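Local coordinates for protein tannase (Fusobacterium nucleatum subsp. nucleatum ATCC 25586, PDB 6YQ4) that hydrolyses gallotannins as a tannase, probably with an alpha/beta-hydrolase fold, and binds a magnesium ion, at residues Thr301-Ile306 / Val338-Tyr343; Lys326-Glu331 / Ala470-Gly475. One frame throughout, in Å; residues are numbered along the deposited sequence.

Interaction 1 (Thr301-Ile306 / Val338-Tyr343); sequences TYLSII and VNLDVY
Ser304 sits between Val338 and Leu340, with its CA-CB bond pointing at the 338-343 segment. Its CB lies 3.3 Å from the backbone O of Val338 and 4.0 Å from CB of Leu340. The CA atoms of Ser304 and Leu340 are 5.2 Å apart, consistent with the small side chain at this position.

The hydroxyl of Ser304 stands between its own backbone N and carbonyl carbon (chi1 84°). From there OG meets a water at 2.6 Å, and the same water accepts a hydrogen bond from Val338 N at 3.0 Å. The backbone O of Thr301, one turn back in the helix, is also close to OG. The water thus joins the helix to the end of strand 335-338.

Val338 packs its branched end against the backbone of Ser304. Its CB is 3.6 Å from Ser304 O. CG2 and CG1 face the same oxygen from a little farther off, CG2 the nearer. Leu340 extends away from its own backbone N (chi1 -172°), which carries its two methyls across to the helix. CD1 rests over the backbone N and CA of Ser304, while CD2 touches CB of Leu303 at 3.9 Å. Leu303 also packs on Trp221 and Met222 of helix 212-223, which helps to bury this side.

Asn339 holds the N-cap position of helix 340-344. Through it, the beta hairpin of strands 328-330 and 335-338 runs into that short helix, and this turn of chain packs on the side of helix 298-316.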
loop_
_atom_site.group_PDB
_atom_site.type_symbol
_atom_site.label_atom_id
_atom_site.label_comp_id
_atom_site.label_asym_id
_atom_site.label_seq_id
_atom_site.Cartn_x
_atom_site.Cartn_y
_atom_site.Cartn_z
ATOM N N THR A 301 1.496 -7.728 -23.203
ATOM C CA THR A 301 0.326 -7.267 -23.954
ATOM C C THR A 301 -0.819 -6.905 -23.012
ATOM O O THR A 301 -1.566 -5.951 -23.261
ATOM C CB THR A 301 -0.106 -8.347 -24.962
ATOM O OG1 THR A 301 0.898 -8.487 -25.972
ATOM C CG2 THR A 301 -1.441 -8.007 -25.641
ATOM N N TYR A 302 -0.963 -7.651 -21.918
ATOM C CA TYR A 302 -1.931 -7.288 -20.890
ATOM C C TYR A 302 -1.619 -5.915 -20.294
ATOM O O TYR A 302 -2.514 -5.072 -20.146
ATOM C CB TYR A 302 -1.951 -8.357 -19.796
ATOM C CG TYR A 302 -2.822 -8.006 -18.621
ATOM C CD1 TYR A 302 -4.191 -8.218 -18.663
ATOM C CD2 TYR A 302 -2.285 -7.451 -17.479
ATOM C CE1 TYR A 302 -4.988 -7.884 -17.605
ATOM C CE2 TYR A 302 -3.084 -7.109 -16.412
ATOM C CZ TYR A 302 -4.428 -7.335 -16.484
ATOM O OH TYR A 302 -5.219 -7.011 -15.411
ATOM N N LEU A 303 -0.352 -5.673 -19.928
ATOM C CA LEU A 303 -0.008 -4.383 -19.344
ATOM C C LEU A 303 -0.285 -3.246 -20.308
ATOM O O LEU A 303 -0.797 -2.189 -19.911
ATOM C CB LEU A 303 1.455 -4.350 -18.930
ATOM C CG LEU A 303 1.897 -5.119 -17.713
ATOM C CD1 LEU A 303 3.059 -4.355 -17.122
ATOM C CD2 LEU A 303 0.755 -5.205 -16.734
ATOM N N SER A 304 0.072 -3.433 -21.577
ATOM C CA SER A 304 -0.116 -2.364 -22.537
ATOM C C SER A 304 -1.589 -2.003 -22.661
ATOM O O SER A 304 -1.922 -0.849 -22.938
ATOM C CB SER A 304 0.475 -2.773 -23.886
ATOM O OG SER A 304 -0.452 -3.546 -24.638
ATOM N N ILE A 305 -2.486 -2.961 -22.420
ATOM C CA ILE A 305 -3.913 -2.669 -22.522
ATOM C C ILE A 305 -4.370 -1.805 -21.356
ATOM O O ILE A 305 -5.207 -0.910 -21.523
ATOM C CB ILE A 305 -4.716 -3.979 -22.629
ATOM C CG1 ILE A 305 -4.335 -4.707 -23.916
ATOM C CG2 ILE A 305 -6.184 -3.686 -22.666
ATOM C CD1 ILE A 305 -4.926 -6.103 -24.040
ATOM N N ILE A 306 -3.813 -2.033 -20.162
ATOM C CA ILE A 306 -4.050 -1.123 -19.039
ATOM C C ILE A 306 -3.716 0.309 -19.439
ATOM O O ILE A 306 -4.460 1.249 -19.136
ATOM C CB ILE A 306 -3.221 -1.549 -17.819
ATOM C CG1 ILE A 306 -3.713 -2.856 -17.248
ATOM C CG2 ILE A 306 -3.245 -0.486 -16.725
ATOM C CD1 ILE A 306 -2.744 -3.323 -16.180
ATOM N N VAL A 338 -0.765 0.100 -27.851
ATOM C CA VAL A 338 0.270 0.753 -27.038
ATOM C C VAL A 338 1.527 -0.099 -27.091
ATOM O O VAL A 338 1.511 -1.254 -26.651
ATOM C CB VAL A 338 -0.162 0.938 -25.571
ATOM C CG1 VAL A 338 1.024 1.385 -24.713
ATOM C CG2 VAL A 338 -1.286 1.931 -25.476
ATOM N N ASN A 339 2.616 0.461 -27.605
ATOM C CA ASN A 339 3.895 -0.250 -27.594
ATOM C C ASN A 339 4.522 -0.038 -26.217
ATOM O O ASN A 339 5.182 0.975 -25.959
ATOM C CB ASN A 339 4.794 0.233 -28.724
ATOM C CG ASN A 339 6.092 -0.552 -28.804
ATOM O OD1 ASN A 339 6.525 -1.150 -27.813
ATOM N ND2 ASN A 339 6.726 -0.555 -29.984
ATOM N N LEU A 340 4.317 -1.016 -25.322
ATOM C CA LEU A 340 4.662 -0.825 -23.912
ATOM C C LEU A 340 6.140 -0.492 -23.718
ATOM O O LEU A 340 6.484 0.342 -22.872
ATOM C CB LEU A 340 4.297 -2.060 -23.094
ATOM C CG LEU A 340 4.471 -1.808 -21.591
ATOM C CD1 LEU A 340 3.315 -0.954 -21.003
ATOM C CD2 LEU A 340 4.668 -3.118 -20.818
ATOM N N ASP A 341 7.026 -1.127 -24.488
ATOM C CA ASP A 341 8.453 -0.826 -24.377
ATOM C C ASP A 341 8.714 0.657 -24.602
ATOM O O ASP A 341 9.345 1.324 -23.773
ATOM C CB ASP A 341 9.251 -1.659 -25.382
ATOM C CG ASP A 341 9.434 -3.106 -24.943
ATOM O OD1 ASP A 341 9.040 -3.461 -23.797
ATOM O OD2 ASP A 341 9.970 -3.888 -25.764
ATOM N N VAL A 342 8.227 1.193 -25.725
ATOM C CA VAL A 342 8.405 2.612 -26.012
ATOM C C VAL A 342 7.818 3.460 -24.889
ATOM O O VAL A 342 8.409 4.471 -24.479
ATOM C CB VAL A 342 7.779 2.963 -27.376
ATOM C CG1 VAL A 342 7.953 4.459 -27.684
ATOM C CG2 VAL A 342 8.371 2.094 -28.481
ATOM N N TYR A 343 6.660 3.045 -24.359
ATOM C CA TYR A 343 5.970 3.843 -23.351
ATOM C C TYR A 343 6.818 4.004 -22.093
ATOM O O TYR A 343 6.802 5.062 -21.457
ATOM C CB TYR A 343 4.613 3.205 -23.006
ATOM C CG TYR A 343 3.861 3.940 -21.906
ATOM C CD1 TYR A 343 3.128 5.093 -22.187
ATOM C CD2 TYR A 343 3.911 3.502 -20.581
ATOM C CE1 TYR A 343 2.445 5.771 -21.183
ATOM C CE2 TYR A 343 3.240 4.182 -19.565
ATOM C CZ TYR A 343 2.511 5.315 -19.874
ATOM O OH TYR A 343 1.805 5.981 -18.889
HETATM O O HOH W 1 -1.693 -2.541 -26.723
#

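Interaction 2 (Lys326-Glu331 / Ala470-Gly475); sequences KAFTIE and APWGQG
Phe328 meets Trp472 through the outer atoms of the two rings, and these two side chains make the whole contact. Ahead of Phe328 in the chain, Lys326 and Ala327 face helix 340-344 instead. Both touch Val342, and Ala327 also packs on Tyr343.

At Phe328 the strand begins, and the CA-CB bond turns toward the 470-475 loop. CG stands anti to the carbonyl carbon (chi1 -70°). This sends the ring out to meet the indole, which comes from the opposite direction. CZ of Phe328 reaches CH2 of Trp472 at 3.6 Å and CZ3 of Trp472 at 3.8 Å. CE2 of Phe328 is 3.7 Å from the same CH2. Both indole atoms lie at the edge of the phenyl ring, near its plane. The planes are inclined at 52°, and the phenyl centroid is 5.9 Å from that of the six-membered indole ring. The indole does not cover the phenyl face, nor the phenyl the indole, so this is neither a T-shaped nor an offset stack. Ala311 of helix 298-316 touches both side chains.

Strand 328-330 pairs antiparallel with strand 335-338 as a small two-stranded hairpin, separate from the main mixed sheet. Thr329 provides backbone bonds to that partner strand, and Ile330 packs on Ile321.

Across the contact, Trp472 is the second residue of a type II beta turn from Pro471 to Gln474, with Gly473 at positive phi. The turn follows strand 465-469, an outermost strand of the main sheet. The indole CG is anti to the backbone N (chi1 -175°), and the ring projects from the turn toward the hairpin. Its NE1 is hydrogen-bonded to the backbone O of Asp320, which ties the indole to a neighbouring loop, and Phe324 meets it edge-to-face.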
loop_
_atom_site.group_PDB
_atom_site.type_symbol
_atom_site.label_atom_id
_atom_site.label_comp_id
_atom_site.label_asym_id
_atom_site.label_seq_id
_atom_site.Cartn_x
_atom_site.Cartn_y
_atom_site.Cartn_z
ATOM N N LYS A 326 4.062 8.962 -29.109
ATOM C CA LYS A 326 5.005 8.175 -29.907
ATOM C C LYS A 326 4.915 6.675 -29.614
ATOM O O LYS A 326 5.327 5.864 -30.451
ATOM C CB LYS A 326 6.438 8.679 -29.689
ATOM C CG LYS A 326 7.095 8.226 -28.386
ATOM C CD LYS A 326 8.480 8.859 -28.173
ATOM C CE LYS A 326 9.407 8.640 -29.361
ATOM N NZ LYS A 326 10.812 9.100 -29.121
ATOM N N ALA A 327 4.377 6.286 -28.467
ATOM C CA ALA A 327 4.160 4.881 -28.153
ATOM C C ALA A 327 2.763 4.385 -28.532
ATOM O O ALA A 327 2.451 3.208 -28.300
ATOM C CB ALA A 327 4.399 4.641 -26.651
ATOM N N PHE A 328 1.917 5.242 -29.100
ATOM C CA PHE A 328 0.500 4.949 -29.261
ATOM C C PHE A 328 0.146 4.760 -30.732
ATOM O O PHE A 328 0.657 5.476 -31.605
ATOM C CB PHE A 328 -0.358 6.079 -28.685
ATOM C CG PHE A 328 -0.312 6.182 -27.190
ATOM C CD1 PHE A 328 0.249 5.174 -26.423
ATOM C CD2 PHE A 328 -0.843 7.286 -26.549
ATOM C CE1 PHE A 328 0.281 5.263 -25.042
ATOM C CE2 PHE A 328 -0.805 7.389 -25.159
ATOM C CZ PHE A 328 -0.246 6.374 -24.408
ATOM N N THR A 329 -0.739 3.808 -31.003
ATOM C CA THR A 329 -1.434 3.742 -32.286
ATOM C C THR A 329 -2.807 4.371 -32.105
ATOM O O THR A 329 -3.656 3.833 -31.380
ATOM C CB THR A 329 -1.572 2.319 -32.814
ATOM O OG1 THR A 329 -0.281 1.715 -32.924
ATOM C CG2 THR A 329 -2.208 2.366 -34.200
ATOM N N ILE A 330 -3.015 5.503 -32.772
ATOM C CA ILE A 330 -4.242 6.283 -32.691
ATOM C C ILE A 330 -4.878 6.312 -34.069
ATOM O O ILE A 330 -4.217 6.664 -35.049
ATOM C CB ILE A 330 -3.962 7.715 -32.205
ATOM C CG1 ILE A 330 -3.385 7.678 -30.791
ATOM C CG2 ILE A 330 -5.223 8.560 -32.297
ATOM C CD1 ILE A 330 -2.913 9.006 -30.300
ATOM N N GLU A 331 -6.165 5.966 -34.149
ATOM C CA GLU A 331 -6.847 5.973 -35.432
ATOM C C GLU A 331 -7.908 7.034 -35.399
ATOM O O GLU A 331 -7.592 8.243 -35.524
ATOM C CB GLU A 331 -7.320 4.552 -35.768
ATOM C CG GLU A 331 -6.213 3.722 -36.405
ATOM C CD GLU A 331 -6.387 2.243 -36.175
ATOM O OE1 GLU A 331 -7.531 1.799 -35.935
ATOM O OE2 GLU A 331 -5.371 1.523 -36.232
ATOM N N ALA A 470 -5.150 2.486 -13.767
ATOM C CA ALA A 470 -3.925 3.290 -13.773
ATOM C C ALA A 470 -4.304 4.680 -14.258
ATOM O O ALA A 470 -4.302 4.948 -15.465
ATOM C CB ALA A 470 -2.850 2.668 -14.654
ATOM N N PRO A 471 -4.663 5.585 -13.354
ATOM C CA PRO A 471 -5.123 6.917 -13.773
ATOM C C PRO A 471 -4.034 7.687 -14.514
ATOM O O PRO A 471 -2.892 7.775 -14.062
ATOM C CB PRO A 471 -5.489 7.594 -12.447
ATOM C CG PRO A 471 -5.635 6.471 -11.461
ATOM C CD PRO A 471 -4.684 5.418 -11.892
ATOM N N TRP A 472 -4.417 8.273 -15.640
ATOM C CA TRP A 472 -3.493 8.973 -16.524
ATOM C C TRP A 472 -2.871 10.200 -15.862
ATOM O O TRP A 472 -3.521 10.932 -15.104
ATOM C CB TRP A 472 -4.231 9.399 -17.802
ATOM C CG TRP A 472 -3.314 10.008 -18.801
ATOM C CD1 TRP A 472 -3.103 11.347 -19.028
ATOM C CD2 TRP A 472 -2.458 9.304 -19.709
ATOM N NE1 TRP A 472 -2.169 11.514 -20.032
ATOM C CE2 TRP A 472 -1.758 10.277 -20.464
ATOM C CE3 TRP A 472 -2.222 7.947 -19.969
ATOM C CZ2 TRP A 472 -0.833 9.930 -21.446
ATOM C CZ3 TRP A 472 -1.311 7.607 -20.937
ATOM C CH2 TRP A 472 -0.614 8.598 -21.663
ATOM N N GLY A 473 -1.603 10.438 -16.184
ATOM C CA GLY A 473 -0.895 11.598 -15.686
ATOM C C GLY A 473 -0.706 11.634 -14.190
ATOM O O GLY A 473 -0.455 12.709 -13.632
ATOM N N GLN A 474 -0.813 10.498 -13.518
ATOM C CA GLN A 474 -0.816 10.442 -12.062
ATOM C C GLN A 474 0.457 9.756 -11.582
ATOM O O GLN A 474 0.766 8.639 -12.010
ATOM C CB GLN A 474 -2.061 9.697 -11.556
ATOM C CG GLN A 474 -2.037 9.330 -10.074
ATOM C CD GLN A 474 -2.102 10.567 -9.190
ATOM O OE1 GLN A 474 -3.058 11.347 -9.272
ATOM N NE2 GLN A 474 -1.076 10.758 -8.345
ATOM N N GLY A 475 1.204 10.432 -10.721
ATOM C CA GLY A 475 2.383 9.872 -10.109
ATOM C C GLY A 475 2.066 9.236 -8.776
ATOM O O GLY A 475 0.909 8.903 -8.474
#

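Interactions 1 and 2 have centres about 9 Å apart and share the hairpin of strands 328-330 and 335-338. Asn339 N and Ala327 O, 2.8 Å apart, probably form a hydrogen bond between them. Val338 CG2 packs on Phe328 CE1 at 3.7 Å. The two paired strands each give one side chain: Val338 to interaction 1 and Phe328 to interaction 2. Ala327 CB also lies 3.7 Å from Val342 CG1. Helix 298-316 is the partner in 301-306 / 338-343, and through Ala311 it touches both aromatic side chains of interaction 2. Both lie away from the magnesium site. The 470-475 loop leads directly to His476, which with Ser166 and Asp444 fits a probable catalytic triad.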